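PDB 6X2Q: chitosanase, which probably hydrolyses chitosan, a polymer of glucosamine, and is captured here with chitotetraose bound. Local coordinates for residues Q120-R125 with D142-H147; M133-L138 with K216-G221; A161-K166 with L181-K186. One frame throughout, in Å; residues are numbered along the deposited sequence.

Interaction 1 of 3, residues Q120-R125 with D142-H147; sequences QPAMER and DAIIQH. With GCS (2-amino-2-deoxy-beta-D-glucopyranose), chain C; GCS (2-amino-2-deoxy-beta-D-glucopyranose), chain B.
Ile144 reaches across to Pro121 and Ala122, joining helix 134-147 to helix 104-129 in the mostly helical family 46 chitosanase fold of the lysozyme clan. CD1 of Ile144 does most of the touching, lying 3.9 Å from CB of Pro121 and 3.8 Å from N of Ala122, at the kink that the proline puts into its helix. The shorter branch, CG2, meets the methyl of Ala122, with 4.1 Å between Ile144 CG2 and Ala122 CB. A chi1 of -149°, well off the staggered value, brings CD1 over the Pro121-Ala122 backbone step and CG2 beside the Ala122 methyl. The contact is small, buried and made by van der Waals packing, with no hydrogen bond across it.

Further out, Glu149 packs on both Pro121 and Ile144 and forms a salt bridge with Arg125. From helix 177-193, Arg188 bonds to the side chains of Asp142, Gln146 and His147. The same helix end presents its last carbonyls to the sugar: Ile145 O lies 3.6 Å from C1 of the chain B glucosamine, and Gln146 O accepts O3 of the chain C unit in a bond modelled so short that its length is doubtful. The aliphatic CG of Gln146 lies 3.5 Å from that same O3.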
loop_
_atom_site.group_PDB
_atom_site.type_symbol
_atom_site.label_atom_id
_atom_site.label_comp_id
_atom_site.label_asym_id
_atom_site.label_seq_id
_atom_site.Cartn_x
_atom_site.Cartn_y
_atom_site.Cartn_z
ATOM N N GLN A 120 10.873 1.277 1.122
ATOM C CA GLN A 120 12.212 0.716 1.270
ATOM C C GLN A 120 12.148 -0.783 1.531
ATOM O O GLN A 120 12.875 -1.536 0.862
ATOM C CB GLN A 120 13.000 1.483 2.346
ATOM C CG GLN A 120 13.313 2.955 2.008
ATOM C CD GLN A 120 14.256 3.136 0.802
ATOM O OE1 GLN A 120 15.053 2.249 0.472
ATOM N NE2 GLN A 120 14.160 4.296 0.139
ATOM N N PRO A 121 11.305 -1.290 2.431
ATOM C CA PRO A 121 11.203 -2.757 2.528
ATOM C C PRO A 121 10.808 -3.433 1.220
ATOM O O PRO A 121 11.329 -4.514 0.922
ATOM C CB PRO A 121 10.153 -2.959 3.630
ATOM C CG PRO A 121 10.315 -1.761 4.491
ATOM C CD PRO A 121 10.585 -0.628 3.534
ATOM N N ALA A 122 9.912 -2.841 0.420
ATOM C CA ALA A 122 9.550 -3.489 -0.841
ATOM C C ALA A 122 10.742 -3.537 -1.788
ATOM O O ALA A 122 10.959 -4.542 -2.472
ATOM C CB ALA A 122 8.368 -2.781 -1.509
ATOM N N MET A 123 11.539 -2.475 -1.823
ATOM C CA MET A 123 12.757 -2.455 -2.672
ATOM C C MET A 123 13.808 -3.435 -2.137
ATOM O O MET A 123 14.554 -3.945 -2.933
ATOM C CB MET A 123 13.345 -1.055 -2.816
ATOM C CG MET A 123 12.385 -0.076 -3.397
ATOM S SD MET A 123 11.799 -0.492 -5.013
ATOM C CE MET A 123 10.400 -1.542 -4.671
ATOM N N GLU A 124 13.878 -3.631 -0.825
ATOM C CA GLU A 124 14.795 -4.638 -0.244
ATOM C C GLU A 124 14.282 -6.023 -0.640
ATOM O O GLU A 124 15.091 -6.856 -0.946
ATOM C CB GLU A 124 14.915 -4.507 1.268
ATOM N N ARG A 125 12.969 -6.233 -0.645
ATOM C CA ARG A 125 12.489 -7.527 -1.122
ATOM C C ARG A 125 12.876 -7.731 -2.580
ATOM O O ARG A 125 13.384 -8.791 -2.953
ATOM C CB ARG A 125 10.981 -7.648 -0.953
ATOM C CG ARG A 125 10.511 -7.589 0.477
ATOM C CD ARG A 125 10.822 -8.861 1.214
ATOM N NE ARG A 125 10.435 -8.750 2.618
ATOM C CZ ARG A 125 10.382 -9.768 3.469
ATOM N NH1 ARG A 125 10.676 -11.005 3.076
ATOM N NH2 ARG A 125 10.029 -9.539 4.721
ATOM N N ASP A 142 2.944 -1.902 -4.412
ATOM C CA ASP A 142 1.501 -1.883 -4.245
ATOM C C ASP A 142 1.046 -2.998 -3.319
ATOM O O ASP A 142 0.185 -2.781 -2.463
ATOM C CB ASP A 142 0.818 -2.005 -5.604
ATOM C CG ASP A 142 -0.690 -1.869 -5.506
ATOM O OD1 ASP A 142 -1.135 -0.771 -5.105
ATOM O OD2 ASP A 142 -1.427 -2.843 -5.821
ATOM N N ALA A 143 1.618 -4.199 -3.467
ATOM C CA ALA A 143 1.224 -5.304 -2.598
ATOM C C ALA A 143 1.635 -5.053 -1.148
ATOM O O ALA A 143 0.887 -5.383 -0.216
ATOM C CB ALA A 143 1.811 -6.629 -3.111
ATOM N N ILE A 144 2.817 -4.475 -0.920
ATOM C CA ILE A 144 3.190 -4.257 0.478
ATOM C C ILE A 144 2.240 -3.254 1.131
ATOM O O ILE A 144 1.935 -3.367 2.320
ATOM C CB ILE A 144 4.671 -3.828 0.615
ATOM C CG1 ILE A 144 5.247 -4.320 1.951
ATOM C CG2 ILE A 144 4.833 -2.329 0.508
ATOM C CD1 ILE A 144 6.729 -4.094 2.114
ATOM N N ILE A 145 1.704 -2.310 0.359
ATOM C CA ILE A 145 0.849 -1.282 0.943
ATOM C C ILE A 145 -0.493 -1.864 1.375
ATOM O O ILE A 145 -1.000 -1.550 2.462
ATOM C CB ILE A 145 0.670 -0.123 -0.050
ATOM C CG1 ILE A 145 1.917 0.770 -0.032
ATOM C CG2 ILE A 145 -0.607 0.684 0.279
ATOM C CD1 ILE A 145 2.012 1.670 -1.216
ATOM N N GLN A 146 -1.085 -2.721 0.532
ATOM C CA GLN A 146 -2.399 -3.291 0.797
ATOM C C GLN A 146 -2.310 -4.502 1.722
ATOM O O GLN A 146 -3.158 -4.675 2.595
ATOM C CB GLN A 146 -3.077 -3.668 -0.530
ATOM C CG GLN A 146 -4.450 -4.331 -0.374
ATOM C CD GLN A 146 -5.200 -4.525 -1.688
ATOM O OE1 GLN A 146 -4.627 -4.894 -2.713
ATOM N NE2 GLN A 146 -6.505 -4.301 -1.647
ATOM N N HIS A 147 -1.296 -5.353 1.553
ATOM C CA HIS A 147 -1.201 -6.600 2.307
ATOM C C HIS A 147 -0.336 -6.502 3.554
ATOM O O HIS A 147 -0.426 -7.387 4.415
ATOM C CB HIS A 147 -0.625 -7.720 1.423
ATOM C CG HIS A 147 -1.428 -7.991 0.191
ATOM N ND1 HIS A 147 -2.213 -9.118 0.047
ATOM C CD2 HIS A 147 -1.574 -7.280 -0.954
ATOM C CE1 HIS A 147 -2.800 -9.089 -1.136
ATOM N NE2 HIS A 147 -2.433 -7.987 -1.762
HETATM C C1 GCS C . -7.320 -0.747 3.440
HETATM C C2 GCS C . -7.205 -2.347 3.168
HETATM C C3 GCS C . -5.755 -2.632 3.803
HETATM C C4 GCS C . -4.610 -1.591 3.550
HETATM C C5 GCS C . -4.787 -0.076 3.352
HETATM C C6 GCS C . -3.935 0.271 2.480
HETATM N N2 GCS C . -8.197 -3.090 3.703
HETATM O O1 GCS C . -8.474 -0.459 2.760
HETATM O O3 GCS C . -5.332 -3.752 2.997
HETATM O O5 GCS C . -6.237 0.014 3.039
HETATM O O6 GCS C . -4.334 1.484 1.819
HETATM C C1 GCS B . -2.794 -2.098 5.502
HETATM C C2 GCS B . -2.070 -1.548 6.715
HETATM C C3 GCS B . -0.874 -2.410 7.003
HETATM C C4 GCS B . -1.272 -3.853 7.270
HETATM C C5 GCS B . -2.308 -4.193 6.194
HETATM C C6 GCS B . -2.982 -5.533 6.303
HETATM N N2 GCS B . -1.718 -0.178 6.618
HETATM O O1 GCS B . -3.973 -1.421 5.072
HETATM O O3 GCS B . -0.287 -1.878 8.122
HETATM O O4 GCS B . -0.370 -4.500 7.642
HETATM O O5 GCS B . -3.326 -3.235 6.059
HETATM O O6 GCS B . -3.288 -5.885 7.610
#

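Interaction 2 of 3, residues M133-L138 with K216-G221; sequences MPLTLL and KLLKQG
Leu135 pushes its forked end against the last turn of helix 209-219 and divides it between two neighbouring leucines, Leu217 and Leu218. CD1 of Leu135 lies 4.0 Å from CB of Leu217 and 4.1 Å from CD1 of Leu217, the two side chains meeting on a slant. The other methyl goes to Leu218 and comes in close to the backbone: CD2 of Leu135 is 3.5 Å from CA of Leu218 and 3.6 Å from its CB. Here the side chains meet at about a right angle, so Leu135 drives into the base of Leu218 instead of running beside it. A chi1 of 176° sets CG of Leu135 trans to its own N and beside the carbonyl carbon, and the two methyls then divide between Leu217 and Leu218.

The meeting joins the first turn of one helix to the end of another. Met133 is the N-cap residue of helix 134-147, and Glu177 takes both its N-H and the hydroxyl of Thr136. Helix 209-219 ends in a Schellman motif, in which Gly221, with phi at 74°, is the C-prime residue: its N bonds back to Leu218 O, and Asn222 N to Leu217 O. The chain then turns past the start of helix 134-147, where Thr223 forms a backbone hydrogen bond with Leu135. Leu181 and Arg178 of helix 177-193 pack on Leu135 and Leu218 respectively, adding a third helix to the cluster.

No hydrogen bond or charge pair joins residues 133-138 to 216-221. Between them aliphatic packing acts alone, so the fit rests on the complementary shapes of three leucines; the polar tie comes just beyond, in the Thr223-Leu135 backbone bond.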
loop_
_atom_site.group_PDB
_atom_site.type_symbol
_atom_site.label_atom_id
_atom_site.label_comp_id
_atom_site.label_asym_id
_atom_site.label_seq_id
_atom_site.Cartn_x
_atom_site.Cartn_y
_atom_site.Cartn_z
ATOM N N MET A 133 12.874 -5.547 -13.203
ATOM C CA MET A 133 11.962 -4.778 -14.031
ATOM C C MET A 133 11.197 -3.788 -13.160
ATOM O O MET A 133 10.686 -4.167 -12.100
ATOM C CB MET A 133 10.994 -5.699 -14.772
ATOM C CG MET A 133 11.673 -6.876 -15.476
ATOM S SD MET A 133 10.536 -7.786 -16.554
ATOM C CE MET A 133 9.373 -8.438 -15.328
ATOM N N PRO A 134 11.114 -2.521 -13.558
ATOM C CA PRO A 134 10.331 -1.553 -12.769
ATOM C C PRO A 134 8.910 -2.010 -12.444
ATOM O O PRO A 134 8.401 -1.712 -11.347
ATOM C CB PRO A 134 10.345 -0.315 -13.668
ATOM C CG PRO A 134 11.667 -0.425 -14.416
ATOM C CD PRO A 134 11.863 -1.892 -14.667
ATOM N N LEU A 135 8.261 -2.737 -13.366
ATOM C CA LEU A 135 6.900 -3.217 -13.127
ATOM C C LEU A 135 6.853 -4.161 -11.930
ATOM O O LEU A 135 5.928 -4.091 -11.108
ATOM C CB LEU A 135 6.362 -3.925 -14.378
ATOM C CG LEU A 135 4.976 -4.559 -14.239
ATOM C CD1 LEU A 135 3.956 -3.469 -14.011
ATOM C CD2 LEU A 135 4.597 -5.373 -15.462
ATOM N N THR A 136 7.840 -5.061 -11.817
ATOM C CA THR A 136 7.925 -5.928 -10.641
ATOM C C THR A 136 8.065 -5.114 -9.350
ATOM O O THR A 136 7.463 -5.457 -8.324
ATOM C CB THR A 136 9.096 -6.900 -10.803
ATOM O OG1 THR A 136 8.998 -7.505 -12.082
ATOM C CG2 THR A 136 9.064 -8.019 -9.758
ATOM N N LEU A 137 8.852 -4.031 -9.381
ATOM C CA LEU A 137 8.997 -3.187 -8.196
ATOM C C LEU A 137 7.673 -2.529 -7.834
ATOM O O LEU A 137 7.304 -2.455 -6.654
ATOM C CB LEU A 137 10.079 -2.123 -8.429
ATOM C CG LEU A 137 11.551 -2.498 -8.189
ATOM C CD1 LEU A 137 11.895 -3.878 -8.725
ATOM C CD2 LEU A 137 12.508 -1.447 -8.783
ATOM N N LEU A 138 6.951 -2.046 -8.842
ATOM C CA LEU A 138 5.655 -1.444 -8.598
ATOM C C LEU A 138 4.704 -2.468 -7.985
ATOM O O LEU A 138 4.042 -2.190 -6.978
ATOM C CB LEU A 138 5.115 -0.887 -9.916
ATOM C CG LEU A 138 3.668 -0.402 -9.876
ATOM C CD1 LEU A 138 3.527 0.781 -8.925
ATOM C CD2 LEU A 138 3.217 -0.026 -11.271
ATOM N N LYS A 216 -2.258 -6.278 -16.945
ATOM C CA LYS A 216 -2.398 -5.675 -18.264
ATOM C C LYS A 216 -1.070 -5.053 -18.717
ATOM O O LYS A 216 -0.600 -5.306 -19.838
ATOM C CB LYS A 216 -3.536 -4.649 -18.229
ATOM C CG LYS A 216 -3.829 -3.927 -19.548
ATOM C CD LYS A 216 -4.644 -2.627 -19.336
ATOM C CE LYS A 216 -3.749 -1.414 -18.954
ATOM N NZ LYS A 216 -4.477 -0.092 -19.023
ATOM N N LEU A 217 -0.427 -4.272 -17.831
ATOM C CA LEU A 217 0.889 -3.719 -18.145
ATOM C C LEU A 217 1.888 -4.825 -18.452
ATOM O O LEU A 217 2.711 -4.695 -19.366
ATOM C CB LEU A 217 1.405 -2.845 -16.992
ATOM C CG LEU A 217 0.545 -1.637 -16.609
ATOM C CD1 LEU A 217 1.182 -0.830 -15.495
ATOM C CD2 LEU A 217 0.286 -0.756 -17.823
ATOM N N LEU A 218 1.837 -5.924 -17.697
ATOM C CA LEU A 218 2.763 -7.016 -17.964
ATOM C C LEU A 218 2.487 -7.643 -19.328
ATOM O O LEU A 218 3.419 -7.894 -20.097
ATOM C CB LEU A 218 2.689 -8.062 -16.853
ATOM C CG LEU A 218 3.526 -9.327 -17.077
ATOM C CD1 LEU A 218 5.011 -8.977 -17.277
ATOM C CD2 LEU A 218 3.359 -10.286 -15.905
ATOM N N LYS A 219 1.208 -7.862 -19.666
ATOM C CA LYS A 219 0.895 -8.496 -20.947
ATOM C C LYS A 219 1.197 -7.591 -22.138
ATOM O O LYS A 219 1.453 -8.087 -23.240
ATOM C CB LYS A 219 -0.571 -8.931 -20.992
ATOM C CG LYS A 219 -0.767 -10.394 -20.632
ATOM C CD LYS A 219 -1.966 -10.580 -19.740
ATOM C CE LYS A 219 -3.252 -10.427 -20.522
ATOM N NZ LYS A 219 -4.388 -11.060 -19.766
ATOM N N GLN A 220 1.136 -6.278 -21.959
ATOM C CA GLN A 220 1.481 -5.354 -23.026
ATOM C C GLN A 220 2.977 -5.074 -23.107
ATOM O O GLN A 220 3.397 -4.223 -23.896
ATOM C CB GLN A 220 0.718 -4.048 -22.851
ATOM C CG GLN A 220 -0.772 -4.220 -22.975
ATOM C CD GLN A 220 -1.508 -2.956 -22.639
ATOM O OE1 GLN A 220 -1.017 -2.128 -21.868
ATOM N NE2 GLN A 220 -2.694 -2.792 -23.205
ATOM N N GLY A 221 3.785 -5.768 -22.311
ATOM C CA GLY A 221 5.216 -5.576 -22.370
ATOM C C GLY A 221 5.729 -4.293 -21.753
ATOM O O GLY A 221 6.902 -3.960 -21.948
#

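Interaction 3 of 3, residues A161-K166 with L181-K186; sequences ARTTAK and LKTFLK
Thr163 is the first residue of 161-166 to meet the other helix, with both branches. Its hydroxyl lies over the backbone of Phe184, with Thr163 OG1 3.3 Å from Phe184 CA, and near the ring plane at its edge, 3.5 Å from Phe184 CD1. These are van der Waals contacts: the hydroxyl makes its hydrogen bond within its own helix, to Met159 O. The methyl of Thr163 sits on the preceding part of the same backbone, CG2 being 3.7 Å from N of Phe184 and 3.9 Å from CB of Thr183. A chi1 of -59° produces this division, turning CG2 trans to the backbone N and OG1 beside it. An alanine here would keep the beta carbon but is likely to leave a gap beside Phe184 and Thr183 and to take from Met159 O its hydroxyl partner.

One turn on, Lys166 contributes only the aliphatic start of its chain. Lys166 CG is 3.7 Å from CG2 of Thr183, the two side chains crossing nearly at right angles at the exposed border. Beyond that the lysine bends and brings its NZ to 5.6 Å from NZ of Lys186, two like charges, not in contact, whose repulsion solvent probably weakens. Thr183 sends its hydroxyl back to Arg179 O and offers carbon to both partners.

This is plain packing between consecutive helices of the chitosanase domain, the side chain of Phe184 lying about 13 Å from a bound glucosamine. The short helical segments approach to 9.0 Å between axes, and their N-to-C directions differ by 130°, somewhat nearer perpendicular than antiparallel. Helix 156-167 lies against one flank of helix 177-193; Phe184 continues inward to helix 134-147, and Leu185 and Lys186 pack on Met215 of helix 209-219.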
loop_
_atom_site.group_PDB
_atom_site.type_symbol
_atom_site.label_atom_id
_atom_site.label_comp_id
_atom_site.label_asym_id
_atom_site.label_seq_id
_atom_site.Cartn_x
_atom_site.Cartn_y
_atom_site.Cartn_z
ATOM N N ALA A 161 6.893 -15.980 -0.926
ATOM C CA ALA A 161 7.344 -17.348 -0.689
ATOM C C ALA A 161 6.558 -18.333 -1.539
ATOM O O ALA A 161 7.132 -19.259 -2.123
ATOM C CB ALA A 161 7.216 -17.700 0.790
ATOM N N ARG A 162 5.243 -18.144 -1.635
ATOM C CA ARG A 162 4.447 -19.051 -2.455
ATOM C C ARG A 162 4.731 -18.849 -3.936
ATOM O O ARG A 162 4.730 -19.819 -4.703
ATOM C CB ARG A 162 2.958 -18.875 -2.149
ATOM C CG ARG A 162 2.621 -19.154 -0.682
ATOM C CD ARG A 162 1.149 -19.542 -0.471
ATOM N NE ARG A 162 0.225 -18.417 -0.643
ATOM C CZ ARG A 162 -0.041 -17.518 0.306
ATOM N NH1 ARG A 162 0.546 -17.610 1.496
ATOM N NH2 ARG A 162 -0.889 -16.524 0.059
ATOM N N THR A 163 5.005 -17.614 -4.362
ATOM C CA THR A 163 5.405 -17.435 -5.753
ATOM C C THR A 163 6.683 -18.212 -6.047
ATOM O O THR A 163 6.766 -18.936 -7.047
ATOM C CB THR A 163 5.577 -15.954 -6.078
ATOM O OG1 THR A 163 4.341 -15.263 -5.847
ATOM C CG2 THR A 163 5.950 -15.787 -7.542
ATOM N N THR A 164 7.662 -18.134 -5.152
ATOM C CA THR A 164 8.947 -18.773 -5.402
ATOM C C THR A 164 8.833 -20.293 -5.359
ATOM O O THR A 164 9.476 -20.992 -6.153
ATOM C CB THR A 164 9.977 -18.265 -4.398
ATOM O OG1 THR A 164 10.104 -16.848 -4.554
ATOM C CG2 THR A 164 11.338 -18.931 -4.624
ATOM N N ALA A 165 8.015 -20.819 -4.448
ATOM C CA ALA A 165 7.732 -22.251 -4.438
ATOM C C ALA A 165 7.139 -22.714 -5.767
ATOM O O ALA A 165 7.543 -23.748 -6.309
ATOM C CB ALA A 165 6.786 -22.582 -3.279
ATOM N N LYS A 166 6.197 -21.945 -6.317
ATOM C CA LYS A 166 5.453 -22.371 -7.500
ATOM C C LYS A 166 6.335 -22.429 -8.744
ATOM O O LYS A 166 6.214 -23.360 -9.549
ATOM C CB LYS A 166 4.264 -21.428 -7.721
ATOM C CG LYS A 166 3.432 -21.709 -8.967
ATOM C CD LYS A 166 2.527 -22.911 -8.761
ATOM C CE LYS A 166 2.318 -23.688 -10.047
ATOM N NZ LYS A 166 0.944 -23.522 -10.603
ATOM N N LEU A 181 6.777 -12.877 -12.014
ATOM C CA LEU A 181 5.841 -11.784 -11.784
ATOM C C LEU A 181 4.413 -12.200 -12.113
ATOM O O LEU A 181 3.480 -11.834 -11.396
ATOM C CB LEU A 181 6.252 -10.547 -12.603
ATOM C CG LEU A 181 5.375 -9.284 -12.469
ATOM C CD1 LEU A 181 5.173 -8.903 -11.006
ATOM C CD2 LEU A 181 5.897 -8.092 -13.272
ATOM N N LYS A 182 4.217 -12.954 -13.196
ATOM C CA LYS A 182 2.860 -13.364 -13.552
ATOM C C LYS A 182 2.271 -14.279 -12.481
ATOM O O LYS A 182 1.100 -14.138 -12.091
ATOM C CB LYS A 182 2.866 -14.052 -14.912
ATOM C CG LYS A 182 1.512 -14.065 -15.605
ATOM C CD LYS A 182 1.347 -15.307 -16.439
ATOM C CE LYS A 182 1.001 -14.982 -17.899
ATOM N NZ LYS A 182 0.484 -16.204 -18.610
ATOM N N THR A 183 3.088 -15.199 -11.975
ATOM C CA THR A 183 2.671 -16.059 -10.881
ATOM C C THR A 183 2.325 -15.239 -9.637
ATOM O O THR A 183 1.312 -15.499 -8.970
ATOM C CB THR A 183 3.790 -17.059 -10.592
ATOM O OG1 THR A 183 4.108 -17.774 -11.796
ATOM C CG2 THR A 183 3.377 -18.040 -9.531
ATOM N N PHE A 184 3.148 -14.232 -9.317
ATOM C CA PHE A 184 2.879 -13.400 -8.142
ATOM C C PHE A 184 1.542 -12.684 -8.279
ATOM O O PHE A 184 0.766 -12.612 -7.328
ATOM C CB PHE A 184 4.007 -12.380 -7.937
ATOM C CG PHE A 184 3.748 -11.409 -6.791
ATOM C CD1 PHE A 184 4.034 -11.767 -5.475
ATOM C CD2 PHE A 184 3.198 -10.154 -7.033
ATOM C CE1 PHE A 184 3.801 -10.884 -4.434
ATOM C CE2 PHE A 184 2.967 -9.269 -5.997
ATOM C CZ PHE A 184 3.264 -9.632 -4.696
ATOM N N LEU A 185 1.263 -12.124 -9.456
ATOM C CA LEU A 185 0.008 -11.408 -9.643
ATOM C C LEU A 185 -1.192 -12.347 -9.509
ATOM O O LEU A 185 -2.209 -11.975 -8.913
ATOM C CB LEU A 185 0.007 -10.702 -11.000
ATOM C CG LEU A 185 1.093 -9.631 -11.193
ATOM C CD1 LEU A 185 1.052 -9.061 -12.624
ATOM C CD2 LEU A 185 0.971 -8.528 -10.132
ATOM N N LYS A 186 -1.080 -13.581 -10.026
ATOM C CA LYS A 186 -2.191 -14.525 -9.930
ATOM C C LYS A 186 -2.401 -14.972 -8.491
ATOM O O LYS A 186 -3.543 -15.097 -8.031
ATOM C CB LYS A 186 -1.942 -15.736 -10.834
ATOM C CG LYS A 186 -2.037 -15.392 -12.316
ATOM C CD LYS A 186 -2.127 -16.629 -13.197
ATOM C CE LYS A 186 -0.842 -17.416 -13.154
ATOM N NZ LYS A 186 -1.158 -18.860 -12.925
#

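How the interactions relate
The three contacts lie 14 to 15 Å apart, centre to centre, in one helical bundle. Helix 134-147 is common to two of them: its start serves interaction 2, its end interaction 1. Along the chain, the segments of interactions 1 and 2 alternate, interaction 3 follows interaction 1, and it is nested in the loop that interaction 2 closes. They touch one another: Met123 SD is 3.8 Å from Leu137 CG, Ala143 CB 3.7 Å from Phe184 CZ, and Leu135 CD2 3.7 Å from Leu181 CD2. Side-chain packing thus links helix 156-167, through helix 177-193, to helix 134-147, whose far end meets the bound sugar in interaction 1.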